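Local atomic coordinates of 3-hydroxy-3-methylglutaryl-CoA lyase (Acinetobacter baumannii, PDB entry 6NDS), a protein that belongs to the HMGL-like family of TIM-barrel enzymes and carries a zinc ion and coenzyme A in this model. Residues 9-21 with 260-274. Residues are numbered along the deposited sequence; the frame is centred on the assembly and turned at random.
Sequences MTAFSDLLVVQEV and TEDLVNMCEEIGIPT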
loop_
_atom_site.group_PDB
_atom_site.type_symbol
_atom_site.label_atom_id
_atom_site.label_comp_id
_atom_site.label_asym_id
_atom_site.label_seq_id
_atom_site.Cartn_x
_atom_site.Cartn_y
_atom_site.Cartn_z
ATOM N N MET A 9 -20.490 19.459 5.573
ATOM C CA MET A 9 -21.351 19.137 4.440
ATOM C C MET A 9 -20.532 18.851 3.183
ATOM O O MET A 9 -19.464 19.432 2.980
ATOM C CB MET A 9 -22.336 20.279 4.178
ATOM N N THR A 10 -21.034 17.947 2.344
ATOM C CA THR A 10 -20.354 17.630 1.094
ATOM C C THR A 10 -20.211 18.880 0.236
ATOM O O THR A 10 -21.149 19.672 0.095
ATOM C CB THR A 10 -21.130 16.553 0.330
ATOM O OG1 THR A 10 -21.410 15.451 1.205
ATOM C CG2 THR A 10 -20.332 16.060 -0.864
ATOM N N ALA A 11 -19.018 19.066 -0.325
ATOM C CA ALA A 11 -18.719 20.215 -1.165
ATOM C C ALA A 11 -18.402 19.754 -2.579
ATOM O O ALA A 11 -17.880 18.657 -2.791
ATOM C CB ALA A 11 -17.541 21.029 -0.614
ATOM N N PHE A 12 -18.726 20.620 -3.542
ATOM C CA PHE A 12 -18.421 20.348 -4.942
ATOM C C PHE A 12 -16.944 20.020 -5.137
ATOM O O PHE A 12 -16.592 19.143 -5.932
ATOM C CB PHE A 12 -18.826 21.559 -5.789
ATOM C CG PHE A 12 -18.285 21.534 -7.186
ATOM C CD1 PHE A 12 -18.829 20.688 -8.138
ATOM C CD2 PHE A 12 -17.239 22.368 -7.554
ATOM C CE1 PHE A 12 -18.336 20.663 -9.430
ATOM C CE2 PHE A 12 -16.740 22.348 -8.847
ATOM C CZ PHE A 12 -17.289 21.494 -9.785
ATOM N N SER A 13 -16.068 20.701 -4.393
ATOM C CA SER A 13 -14.634 20.524 -4.586
ATOM C C SER A 13 -14.087 19.230 -3.996
ATOM O O SER A 13 -12.943 18.884 -4.300
ATOM C CB SER A 13 -13.870 21.701 -3.979
ATOM O OG SER A 13 -14.111 21.806 -2.588
ATOM N N ASP A 14 -14.865 18.507 -3.183
ATOM C CA ASP A 14 -14.356 17.329 -2.474
ATOM C C ASP A 14 -14.159 16.109 -3.365
ATOM O O ASP A 14 -13.384 15.216 -2.997
ATOM C CB ASP A 14 -15.307 16.908 -1.347
ATOM C CG ASP A 14 -15.434 17.939 -0.245
ATOM O OD1 ASP A 14 -14.563 18.828 -0.116
ATOM O OD2 ASP A 14 -16.426 17.836 0.510
ATOM N N LEU A 15 -14.865 16.023 -4.493
ATOM C CA LEU A 15 -14.899 14.800 -5.291
ATOM C C LEU A 15 -13.504 14.395 -5.760
ATOM O O LEU A 15 -12.777 15.202 -6.345
ATOM C CB LEU A 15 -15.797 15.008 -6.510
ATOM C CG LEU A 15 -15.745 13.870 -7.538
ATOM C CD1 LEU A 15 -16.544 12.697 -7.020
ATOM C CD2 LEU A 15 -16.277 14.302 -8.898
ATOM N N LEU A 16 -13.129 13.144 -5.502
ATOM C CA LEU A 16 -11.925 12.592 -6.108
ATOM C C LEU A 16 -12.332 11.916 -7.410
ATOM O O LEU A 16 -13.178 11.010 -7.418
ATOM C CB LEU A 16 -11.202 11.624 -5.165
ATOM C CG LEU A 16 -9.807 11.127 -5.626
ATOM C CD1 LEU A 16 -8.929 10.816 -4.404
ATOM C CD2 LEU A 16 -9.920 9.914 -6.520
ATOM N N VAL A 17 -11.715 12.352 -8.505
ATOM C CA VAL A 17 -12.094 11.953 -9.857
ATOM C C VAL A 17 -11.204 10.784 -10.260
ATOM O O VAL A 17 -10.036 10.976 -10.605
ATOM C CB VAL A 17 -11.943 13.120 -10.834
ATOM C CG1 VAL A 17 -12.331 12.692 -12.236
ATOM C CG2 VAL A 17 -12.786 14.319 -10.373
ATOM N N VAL A 18 -11.764 9.574 -10.248
ATOM C CA VAL A 18 -11.009 8.360 -10.556
ATOM C C VAL A 18 -11.017 8.137 -12.065
ATOM O O VAL A 18 -12.084 8.115 -12.684
ATOM C CB VAL A 18 -11.611 7.151 -9.820
ATOM C CG1 VAL A 18 -10.832 5.883 -10.169
ATOM C CG2 VAL A 18 -11.608 7.388 -8.310
ATOM N N GLN A 19 -9.831 7.981 -12.662
ATOM C CA GLN A 19 -9.679 7.821 -14.109
ATOM C C GLN A 19 -9.026 6.473 -14.386
ATOM O O GLN A 19 -8.027 6.121 -13.753
ATOM C CB GLN A 19 -8.861 8.988 -14.689
ATOM C CG GLN A 19 -9.436 10.360 -14.250
ATOM C CD GLN A 19 -8.630 11.571 -14.677
ATOM O OE1 GLN A 19 -9.198 12.639 -14.903
ATOM N NE2 GLN A 19 -7.304 11.433 -14.747
ATOM N N GLU A 20 -9.615 5.699 -15.299
ATOM C CA GLU A 20 -9.258 4.291 -15.456
ATOM C C GLU A 20 -8.270 4.120 -16.603
ATOM O O GLU A 20 -8.501 4.635 -17.706
ATOM C CB GLU A 20 -10.519 3.452 -15.700
ATOM C CG GLU A 20 -10.245 1.958 -15.981
ATOM C CD GLU A 20 -9.550 1.239 -14.830
ATOM O OE1 GLU A 20 -9.859 1.520 -13.643
ATOM O OE2 GLU A 20 -8.672 0.390 -15.111
ATOM N N VAL A 21 -7.157 3.419 -16.340
ATOM C CA VAL A 21 -6.135 3.233 -17.378
ATOM C C VAL A 21 -5.771 1.768 -17.613
ATOM O O VAL A 21 -4.798 1.480 -18.325
ATOM C CB VAL A 21 -4.860 4.048 -17.062
ATOM C CG1 VAL A 21 -5.188 5.550 -16.898
ATOM C CG2 VAL A 21 -4.132 3.502 -15.819
ATOM N N THR A 260 -7.427 0.363 -8.890
ATOM C CA THR A 260 -8.626 1.203 -8.878
ATOM C C THR A 260 -9.541 0.858 -7.712
ATOM O O THR A 260 -10.016 1.751 -7.007
ATOM C CB THR A 260 -9.386 1.070 -10.200
ATOM O OG1 THR A 260 -8.474 1.293 -11.273
ATOM C CG2 THR A 260 -10.486 2.131 -10.291
ATOM N N GLU A 261 -9.825 -0.430 -7.501
ATOM C CA GLU A 261 -10.781 -0.740 -6.442
ATOM C C GLU A 261 -10.178 -0.500 -5.055
ATOM O O GLU A 261 -10.910 -0.162 -4.120
ATOM C CB GLU A 261 -11.315 -2.168 -6.597
ATOM C CG GLU A 261 -10.276 -3.265 -6.537
ATOM C CD GLU A 261 -9.710 -3.667 -7.898
ATOM O OE1 GLU A 261 -9.772 -2.885 -8.872
ATOM O OE2 GLU A 261 -9.166 -4.779 -7.974
ATOM N N ASP A 262 -8.857 -0.624 -4.903
ATOM C CA ASP A 262 -8.244 -0.254 -3.629
ATOM C C ASP A 262 -8.316 1.258 -3.407
ATOM O O ASP A 262 -8.560 1.709 -2.283
ATOM C CB ASP A 262 -6.789 -0.748 -3.562
ATOM C CG ASP A 262 -6.665 -2.281 -3.586
ATOM O OD1 ASP A 262 -7.701 -2.979 -3.621
ATOM O OD2 ASP A 262 -5.517 -2.795 -3.575
ATOM N N LEU A 263 -8.119 2.055 -4.465
ATOM C CA LEU A 263 -8.278 3.510 -4.353
ATOM C C LEU A 263 -9.712 3.892 -4.004
ATOM O O LEU A 263 -9.954 4.706 -3.099
ATOM C CB LEU A 263 -7.852 4.177 -5.664
ATOM C CG LEU A 263 -8.239 5.653 -5.825
ATOM C CD1 LEU A 263 -7.543 6.499 -4.771
ATOM C CD2 LEU A 263 -7.876 6.134 -7.243
ATOM N N VAL A 264 -10.684 3.312 -4.710
ATOM C CA VAL A 264 -12.081 3.648 -4.449
ATOM C C VAL A 264 -12.487 3.195 -3.053
ATOM O O VAL A 264 -13.222 3.898 -2.362
ATOM C CB VAL A 264 -13.001 3.063 -5.535
ATOM C CG1 VAL A 264 -14.497 3.342 -5.210
ATOM C CG2 VAL A 264 -12.644 3.651 -6.905
ATOM N N ASN A 265 -11.991 2.042 -2.596
ATOM C CA ASN A 265 -12.300 1.623 -1.226
ATOM C C ASN A 265 -11.736 2.606 -0.210
ATOM O O ASN A 265 -12.400 2.944 0.775
ATOM C CB ASN A 265 -11.754 0.216 -0.953
ATOM C CG ASN A 265 -12.043 -0.246 0.465
ATOM O OD1 ASN A 265 -13.190 -0.569 0.808
ATOM N ND2 ASN A 265 -11.008 -0.255 1.314
ATOM N N MET A 266 -10.505 3.077 -0.430
ATOM C CA MET A 266 -9.928 4.070 0.471
ATOM C C MET A 266 -10.819 5.306 0.572
ATOM O O MET A 266 -11.117 5.791 1.675
ATOM C CB MET A 266 -8.533 4.466 -0.019
ATOM C CG MET A 266 -7.913 5.538 0.883
ATOM S SD MET A 266 -6.200 5.962 0.501
ATOM C CE MET A 266 -6.393 6.999 -0.950
ATOM N N CYS A 267 -11.250 5.831 -0.580
ATOM C CA CYS A 267 -12.150 6.985 -0.604
ATOM C C CYS A 267 -13.455 6.684 0.108
ATOM O O CYS A 267 -13.948 7.501 0.892
ATOM C CB CYS A 267 -12.434 7.400 -2.045
ATOM S SG CYS A 267 -11.011 8.077 -2.913
ATOM N N GLU A 268 -14.047 5.514 -0.178
ATOM C CA GLU A 268 -15.343 5.172 0.391
ATOM C C GLU A 268 -15.272 5.071 1.914
ATOM O O GLU A 268 -16.169 5.546 2.621
ATOM C CB GLU A 268 -15.842 3.867 -0.247
ATOM C CG GLU A 268 -17.263 3.503 0.111
ATOM C CD GLU A 268 -18.070 2.934 -1.053
ATOM O OE1 GLU A 268 -17.815 3.283 -2.236
ATOM O OE2 GLU A 268 -18.999 2.160 -0.761
ATOM N N GLU A 269 -14.188 4.491 2.441
ATOM C CA GLU A 269 -14.043 4.356 3.888
ATOM C C GLU A 269 -13.737 5.687 4.570
ATOM O O GLU A 269 -14.193 5.925 5.694
ATOM C CB GLU A 269 -12.952 3.332 4.202
ATOM C CG GLU A 269 -13.359 1.912 3.835
ATOM C CD GLU A 269 -14.607 1.470 4.584
ATOM O OE1 GLU A 269 -14.570 1.430 5.832
ATOM O OE2 GLU A 269 -15.641 1.195 3.928
ATOM N N ILE A 270 -12.940 6.549 3.928
ATOM C CA ILE A 270 -12.590 7.836 4.525
ATOM C C ILE A 270 -13.761 8.798 4.475
ATOM O O ILE A 270 -13.939 9.615 5.388
ATOM C CB ILE A 270 -11.366 8.422 3.794
ATOM C CG1 ILE A 270 -10.095 7.665 4.172
ATOM C CG2 ILE A 270 -11.192 9.905 4.089
ATOM C CD1 ILE A 270 -8.903 8.121 3.307
ATOM N N GLY A 271 -14.574 8.721 3.433
ATOM C CA GLY A 271 -15.619 9.685 3.192
ATOM C C GLY A 271 -15.337 10.649 2.058
ATOM O O GLY A 271 -16.027 11.677 1.958
ATOM N N ILE A 272 -14.352 10.360 1.213
ATOM C CA ILE A 272 -14.077 11.162 0.018
ATOM C C ILE A 272 -15.027 10.716 -1.087
ATOM O O ILE A 272 -15.043 9.529 -1.442
ATOM C CB ILE A 272 -12.611 11.020 -0.421
ATOM C CG1 ILE A 272 -11.665 11.633 0.615
ATOM C CG2 ILE A 272 -12.403 11.668 -1.782
ATOM C CD1 ILE A 272 -10.202 11.412 0.290
ATOM N N PRO A 273 -15.832 11.609 -1.664
ATOM C CA PRO A 273 -16.761 11.171 -2.716
ATOM C C PRO A 273 -16.023 10.701 -3.965
ATOM O O PRO A 273 -14.963 11.225 -4.318
ATOM C CB PRO A 273 -17.584 12.432 -3.002
ATOM C CG PRO A 273 -17.462 13.262 -1.769
ATOM C CD PRO A 273 -16.057 13.016 -1.289
ATOM N N THR A 274 -16.578 9.673 -4.608
ATOM C CA THR A 274 -16.255 9.290 -5.986
ATOM C C THR A 274 -17.568 9.013 -6.703
ATOM O O THR A 274 -18.633 8.959 -6.079
ATOM C CB THR A 274 -15.359 8.032 -6.095
ATOM O OG1 THR A 274 -16.174 6.850 -5.945
ATOM C CG2 THR A 274 -14.201 8.039 -5.072
#
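L16 and V18, alternate residues of the first barrel strand and its lead-in whose side chains point out to the helical layer, illustrate how a strand beds its alternate side chains on a helix. L16 sets CB against I272 CG2 (3.6 Å) and, with CG swung anti to its backbone N (chi1 -172°), brings CD1 to C267 SG at 3.7 Å. V18 forks: CG1 lies over T260 CG2 at 3.8 Å, while CG2 meets L263 CD2 tip to tip and crosses V264 CG2 at about a right angle, both at 4.1 Å. Polar bonds pin the two ends of this apolar seam. At one, L16 N donates to P273 O (2.9 Å), while L15 CD1 rests against the same carbonyl; at the other, T260 OG1 donates to E20 OE1 at 2.8 Å, on the syn side and 18° out of the carboxylate plane. The fold is a TIM barrel of eight parallel strands, and here the helix following the last strand, 260-270, runs back antiparallel (172°) to the first strand, 17-20, their axes approaching to 10.0 Å. Further out, S22 OG and L242 N hold E20 OE2, fixing the carboxylate that receives T260. Y231, from helix 223-232, packs on both L16 and I272, and its hydroxyl is hydrogen-bonded to D14 O. D14 in turn takes A11 N on OD2 from above the carboxylate plane, tying up the turn before the strand. At the C-terminal end of the helix, C267 O accepts G271 N and I272 N from opposite faces of its plane, and the chain turns at G271 to bring I272 and P273 against the lead-in residues 14-16.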